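Local coordinates for thymine dioxygenase (Neurospora crassa, PDB 5C3Q), which probably hydroxylates thymine as an iron- and 2-oxoglutarate-dependent dioxygenase, oxidising the methyl group of the base, at residues 51-56 and 250-255. Numbering follows the deposited sequence.
Sequences KNIPIQ and NTVVVN. With EDO (1,2-ethanediol), chain L.
Lys51 and Thr251 lie across from each other where two antiparallel strands part, their CA atoms 4.7 Å apart, and no direct hydrogen bond joins 51-56 to 250-255. Past this point a water spans the widening gap: it accepts from Asn52 N at 2.8 Å and donates to Asn250 O at 2.7 Å. Asn52 and Asn250 both adopt the left-handed backbone conformation, which asparagine tolerates better than most residues and which suits places where the two chains turn apart. On one face of the sheet Lys51 CB approaches Thr251 CG2 at 4.3 Å, while the lysine chain leads its amine away; Thr251 OG1 is hydrogen-bonded to Ile248 O. Beyond the water, Ile53 and Val252 cross at about a right angle, with Ile53 CG2 3.9 Å and CD1 4.0 Å from the same methyl, Val252 CG1. With CG1 between its backbone N and carbonyl carbon (chi1 53°) and the chain then extended through chi2 (160°), Ile53 brings CD1 there beside CG2. These branched residues offer apolar surface without long flexible ends, and Leu161 of helix 147-173 packs on Ile53 as well. With an alanine here CG2 and CD1 are gone, and the packing between Val252 and that helix is likely to slacken, leaving a gap beside Val252 CG1. An ethanediol, probably from the crystallisation liquor, sits between the loop and Asn250. In the extended sheet of this double-stranded beta-helix (jelly-roll) dioxygenase, antiparallel strands 47-51 and 251-256, hydrogen-bonded farther in (Val252 with Leu50, Val254 with Ile48), thus splay apart, the Val252 side chain about 10 Å from bound 2-oxoglutarate.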
ATOM      1  N   LYS A  51     -10.211 -12.091  -2.168  1.00 23.49           N
ATOM      2  CA  LYS A  51     -11.651 -11.936  -1.975  1.00 24.82           C
ATOM      3  C   LYS A  51     -12.063 -12.677  -0.703  1.00 25.46           C
ATOM      4  O   LYS A  51     -11.298 -13.488  -0.172  1.00 24.53           O
ATOM      5  CB  LYS A  51     -12.436 -12.456  -3.190  1.00 25.88           C
ATOM      6  CG  LYS A  51     -12.216 -13.926  -3.527  1.00 26.29           C
ATOM      7  CD  LYS A  51     -12.795 -14.294  -4.888  1.00 27.28           C
ATOM      8  CE  LYS A  51     -14.294 -14.536  -4.836  1.00 28.56           C
ATOM      9  NZ  LYS A  51     -14.840 -14.790  -6.201  1.00 29.43           N
ATOM     10  N   ASN A  52     -13.267 -12.381  -0.220  1.00 26.60           N
ATOM     11  CA  ASN A  52     -13.806 -12.982   1.004  1.00 27.74           C
ATOM     12  C   ASN A  52     -12.850 -12.889   2.184  1.00 28.37           C
ATOM     13  O   ASN A  52     -12.566 -13.883   2.859  1.00 28.87           O
ATOM     14  CB  ASN A  52     -14.224 -14.433   0.753  1.00 28.55           C
ATOM     15  CG  ASN A  52     -15.297 -14.547  -0.313  1.00 29.26           C
ATOM     16  OD1 ASN A  52     -16.066 -13.615  -0.530  1.00 30.02           O
ATOM     17  ND2 ASN A  52     -15.344 -15.682  -0.989  1.00 29.77           N
ATOM     18  N   ILE A  53     -12.344 -11.682   2.413  1.00 28.44           N
ATOM     19  CA  ILE A  53     -11.521 -11.395   3.584  1.00 29.03           C
ATOM     20  C   ILE A  53     -12.445 -11.137   4.778  1.00 29.60           C
ATOM     21  O   ILE A  53     -13.630 -10.863   4.591  1.00 30.00           O
ATOM     22  CB  ILE A  53     -10.563 -10.196   3.351  1.00 28.42           C
ATOM     23  CG1 ILE A  53     -11.319  -8.956   2.853  1.00 28.82           C
ATOM     24  CG2 ILE A  53      -9.475 -10.577   2.354  1.00 28.35           C
ATOM     25  CD1 ILE A  53     -10.578  -7.654   3.069  1.00 28.18           C
ATOM     26  N   PRO A  54     -11.914 -11.220   6.010  1.00 30.11           N
ATOM     27  CA  PRO A  54     -12.773 -11.027   7.185  1.00 31.68           C
ATOM     28  C   PRO A  54     -13.366  -9.615   7.355  1.00 32.45           C
ATOM     29  O   PRO A  54     -14.345  -9.453   8.086  1.00 33.61           O
ATOM     30  CB  PRO A  54     -11.846 -11.359   8.366  1.00 31.60           C
ATOM     31  CG  PRO A  54     -10.702 -12.109   7.777  1.00 31.05           C
ATOM     32  CD  PRO A  54     -10.534 -11.556   6.397  1.00 30.35           C
ATOM     33  N   ILE A  55     -12.790  -8.610   6.700  1.00 32.50           N
ATOM     34  CA  ILE A  55     -13.331  -7.245   6.764  1.00 33.02           C
ATOM     35  C   ILE A  55     -14.601  -7.163   5.917  1.00 34.16           C
ATOM     36  O   ILE A  55     -14.564  -7.436   4.720  1.00 33.60           O
ATOM     37  CB  ILE A  55     -12.302  -6.196   6.282  1.00 32.62           C
ATOM     38  CG1 ILE A  55     -11.092  -6.178   7.222  1.00 32.12           C
ATOM     39  CG2 ILE A  55     -12.931  -4.807   6.223  1.00 32.81           C
ATOM     40  CD1 ILE A  55      -9.879  -5.457   6.672  1.00 31.57           C
ATOM     41  N   GLN A  56     -15.713  -6.780   6.543  1.00 35.47           N
ATOM     42  CA  GLN A  56     -17.025  -6.767   5.882  1.00 36.89           C
ATOM     43  C   GLN A  56     -17.163  -5.636   4.858  1.00 36.66           C
ATOM     44  O   GLN A  56     -16.712  -4.518   5.108  1.00 35.10           O
ATOM     45  CB  GLN A  56     -18.148  -6.636   6.917  1.00 38.89           C
ATOM     46  CG  GLN A  56     -18.315  -7.838   7.830  1.00 40.01           C
ATOM     47  CD  GLN A  56     -18.772  -9.089   7.097  1.00 41.58           C
ATOM     48  OE1 GLN A  56     -18.111 -10.125   7.157  1.00 42.40           O
ATOM     49  NE2 GLN A  56     -19.905  -9.000   6.399  1.00 42.51           N
ATOM     50  N   ASN A 250     -15.300  -5.770  -4.090  1.00 31.32           N
ATOM     51  CA  ASN A 250     -15.016  -6.426  -2.817  1.00 31.01           C
ATOM     52  C   ASN A 250     -13.764  -7.306  -2.810  1.00 29.97           C
ATOM     53  O   ASN A 250     -13.750  -8.385  -2.214  1.00 30.38           O
ATOM     54  CB  ASN A 250     -16.244  -7.208  -2.336  1.00 32.66           C
ATOM     55  CG  ASN A 250     -17.431  -6.303  -2.038  1.00 33.90           C
ATOM     56  OD1 ASN A 250     -17.267  -5.155  -1.611  1.00 35.25           O
ATOM     57  ND2 ASN A 250     -18.626  -6.812  -2.261  1.00 34.87           N
ATOM     58  N   THR A 251     -12.709  -6.833  -3.467  1.00 28.11           N
ATOM     59  CA  THR A 251     -11.394  -7.447  -3.340  1.00 26.71           C
ATOM     60  C   THR A 251     -10.456  -6.463  -2.664  1.00 25.60           C
ATOM     61  O   THR A 251     -10.722  -5.259  -2.620  1.00 25.46           O
ATOM     62  CB  THR A 251     -10.788  -7.844  -4.702  1.00 26.76           C
ATOM     63  OG1 THR A 251     -10.672  -6.683  -5.538  1.00 26.98           O
ATOM     64  CG2 THR A 251     -11.649  -8.900  -5.397  1.00 27.28           C
ATOM     65  N   VAL A 252      -9.365  -6.986  -2.125  1.00 24.31           N
ATOM     66  CA  VAL A 252      -8.258  -6.158  -1.677  1.00 23.43           C
ATOM     67  C   VAL A 252      -7.043  -6.575  -2.488  1.00 22.79           C
ATOM     68  O   VAL A 252      -6.779  -7.768  -2.666  1.00 22.29           O
ATOM     69  CB  VAL A 252      -7.997  -6.267  -0.151  1.00 23.86           C
ATOM     70  CG1 VAL A 252      -7.759  -7.704   0.292  1.00 24.31           C
ATOM     71  CG2 VAL A 252      -6.823  -5.384   0.261  1.00 23.47           C
ATOM     72  N   VAL A 253      -6.330  -5.584  -3.012  1.00 21.84           N
ATOM     73  CA  VAL A 253      -5.104  -5.833  -3.732  1.00 21.37           C
ATOM     74  C   VAL A 253      -3.989  -5.843  -2.692  1.00 20.67           C
ATOM     75  O   VAL A 253      -3.843  -4.893  -1.920  1.00 20.50           O
ATOM     76  CB  VAL A 253      -4.861  -4.765  -4.814  1.00 21.40           C
ATOM     77  CG1 VAL A 253      -3.556  -5.023  -5.547  1.00 21.36           C
ATOM     78  CG2 VAL A 253      -6.020  -4.744  -5.802  1.00 21.90           C
ATOM     79  N   VAL A 254      -3.225  -6.932  -2.660  1.00 20.04           N
ATOM     80  CA  VAL A 254      -2.141  -7.080  -1.698  1.00 19.47           C
ATOM     81  C   VAL A 254      -0.820  -7.224  -2.429  1.00 19.41           C
ATOM     82  O   VAL A 254      -0.683  -8.058  -3.330  1.00 18.83           O
ATOM     83  CB  VAL A 254      -2.345  -8.298  -0.778  1.00 19.51           C
ATOM     84  CG1 VAL A 254      -1.286  -8.315   0.315  1.00 19.26           C
ATOM     85  CG2 VAL A 254      -3.737  -8.288  -0.159  1.00 19.87           C
ATOM     86  N   ASN A 255       0.148  -6.398  -2.050  1.00 19.43           N
ATOM     87  CA  ASN A 255       1.478  -6.481  -2.634  1.00 19.39           C
ATOM     88  C   ASN A 255       2.570  -6.485  -1.581  1.00 18.97           C
ATOM     89  O   ASN A 255       2.449  -5.840  -0.539  1.00 18.68           O
ATOM     90  CB  ASN A 255       1.705  -5.341  -3.627  1.00 19.74           C
ATOM     91  CG  ASN A 255       1.727  -3.980  -2.966  1.00 20.00           C
ATOM     92  OD1 ASN A 255       0.682  -3.437  -2.616  1.00 20.93           O
ATOM     93  ND2 ASN A 255       2.919  -3.412  -2.807  1.00 20.16           N
TER
HETATM   94  C1  EDO L 408     -14.620  -5.530   0.988  1.00 58.28           C
HETATM   95  O1  EDO L 408     -13.190  -5.485   0.976  1.00 59.17           O
HETATM   96  C2  EDO L 408     -15.063  -6.954   1.260  1.00 58.55           C
HETATM   97  O2  EDO L 408     -14.315  -7.475   2.361  1.00 59.22           O
HETATM   98  O   HOH W   1     -15.024 -10.607  -1.423  1.00 39.34           O